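Fumarate reductase iron-sulfur subunit (PDB 7D6V) probably relays electrons from succinate oxidation to quinone through its three iron-sulfur clusters, as the iron-sulfur subunit of a mycobacterial succinate dehydrogenase. Local coordinates at residues A64-N67 with L72-M75. Residues are numbered along the deposited sequence; the frame is centred on the assembly and turned at random.
Sequences AEIN and LMCM
Ala64 and Ile66 pack against Met73 where strands 63-65 and 70-72 of an antiparallel hairpin meet, the backbones coming nearest at Ala64 and Leu72 (CA atoms 6.1 Å apart); beyond them the chains part, 64-67 turning out of its strand at Ile66 and 72-75 folding into a type I beta turn closed by the hydrogen bond from Met75 N to Leu72 O (3.2 Å). No hydrogen bond joins the two segments, and side chains alone bridge the gap. Met73 carries the contact. Its CG lies beside the backbone N (chi1 -78°), and the bend at chi3 brings the thioether end past Ala64, whose CB is 4.0 Å from Met73 CE and lies close to CG and SD as well. A methyl group suits position 64 because it leaves room for the long, flexible methionine to lie against the strand. Two residues on from Ala64, Ile66 lays its longer branch across Met73 at an oblique angle: CG1 also sits beside its own backbone N, and CD1 reaches Met73 CG at 3.5 Å. This CG1-CD1 branch gives the isoleucine an apolar arm that still reaches Met73 after the strand has ended. Ala64 and Ile66 give Met73 apolar surface, while the carboxylate of Glu65 between them points away to a salt bridge with Arg159. Next to Met73, Cys74 binds an iron of the [2Fe-2S] cluster, as does Cys62 just before strand 63-65, so this packing joins two cluster-binding parts of the 2Fe-2S domain. Helix 33-43 flanks the small apolar core, with Leu34 against Met73 and Cys74, while Val33 just ahead of Leu34 meets Ile66; backbone hydrogen bonds of Met73 with Leu34 and with Cys62 tie the turn to that helix and to the start of the hairpin.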
loop_
_atom_site.group_PDB
_atom_site.type_symbol
_atom_site.label_atom_id
_atom_site.label_comp_id
_atom_site.label_asym_id
_atom_site.label_seq_id
_atom_site.Cartn_x
_atom_site.Cartn_y
_atom_site.Cartn_z
ATOM N N ALA B 64 -11.290 -2.823 -8.523
ATOM C CA ALA B 64 -12.399 -3.107 -9.422
ATOM C C ALA B 64 -12.238 -2.229 -10.654
ATOM O O ALA B 64 -11.222 -1.553 -10.822
ATOM C CB ALA B 64 -13.744 -2.885 -8.721
ATOM N N GLU B 65 -13.237 -2.244 -11.528
ATOM C CA GLU B 65 -13.285 -1.349 -12.682
ATOM C C GLU B 65 -14.523 -0.480 -12.507
ATOM O O GLU B 65 -15.648 -0.934 -12.733
ATOM C CB GLU B 65 -13.296 -2.136 -13.985
ATOM C CG GLU B 65 -12.058 -2.999 -14.153
ATOM C CD GLU B 65 -11.967 -3.651 -15.510
ATOM O OE1 GLU B 65 -12.761 -3.287 -16.402
ATOM O OE2 GLU B 65 -11.101 -4.530 -15.687
ATOM N N ILE B 66 -14.307 0.774 -12.109
ATOM C CA ILE B 66 -15.377 1.561 -11.506
ATOM C C ILE B 66 -16.337 2.091 -12.557
ATOM O O ILE B 66 -17.557 2.061 -12.365
ATOM C CB ILE B 66 -14.791 2.696 -10.650
ATOM C CG1 ILE B 66 -14.197 2.122 -9.368
ATOM C CG2 ILE B 66 -15.857 3.718 -10.319
ATOM C CD1 ILE B 66 -15.124 1.179 -8.665
ATOM N N ASN B 67 -15.825 2.640 -13.652
ATOM C CA ASN B 67 -16.697 3.021 -14.756
ATOM C C ASN B 67 -16.005 2.706 -16.079
ATOM O O ASN B 67 -15.999 3.505 -17.016
ATOM C CB ASN B 67 -17.102 4.487 -14.637
ATOM C CG ASN B 67 -18.286 4.832 -15.502
ATOM O OD1 ASN B 67 -18.799 3.990 -16.233
ATOM N ND2 ASN B 67 -18.751 6.069 -15.401
ATOM N N LEU B 72 -9.376 1.670 -7.310
ATOM C CA LEU B 72 -9.692 1.186 -5.975
ATOM C C LEU B 72 -11.039 1.761 -5.560
ATOM O O LEU B 72 -11.276 2.961 -5.711
ATOM C CB LEU B 72 -8.618 1.590 -4.967
ATOM C CG LEU B 72 -7.211 1.015 -5.106
ATOM C CD1 LEU B 72 -6.287 1.694 -4.118
ATOM C CD2 LEU B 72 -7.214 -0.485 -4.891
ATOM N N MET B 73 -11.922 0.901 -5.052
ATOM C CA MET B 73 -13.252 1.361 -4.675
ATOM C C MET B 73 -13.205 2.309 -3.485
ATOM O O MET B 73 -14.018 3.235 -3.402
ATOM C CB MET B 73 -14.155 0.166 -4.377
ATOM C CG MET B 73 -14.680 -0.524 -5.620
ATOM S SD MET B 73 -15.793 -1.897 -5.288
ATOM C CE MET B 73 -14.626 -3.172 -4.832
ATOM N N CYS B 74 -12.245 2.102 -2.590
ATOM C CA CYS B 74 -12.109 2.940 -1.400
ATOM C C CYS B 74 -11.445 4.293 -1.668
ATOM O O CYS B 74 -11.303 5.108 -0.756
ATOM C CB CYS B 74 -11.342 2.191 -0.307
ATOM S SG CYS B 74 -9.549 2.413 -0.366
ATOM N N MET B 75 -11.040 4.530 -2.912
ATOM C CA MET B 75 -10.397 5.783 -3.272
ATOM C C MET B 75 -11.111 6.544 -4.380
ATOM O O MET B 75 -10.620 7.598 -4.795
ATOM C CB MET B 75 -8.941 5.532 -3.688
ATOM C CG MET B 75 -8.054 5.021 -2.568
ATOM S SD MET B 75 -7.912 6.148 -1.172
ATOM C CE MET B 75 -6.963 7.477 -1.900
#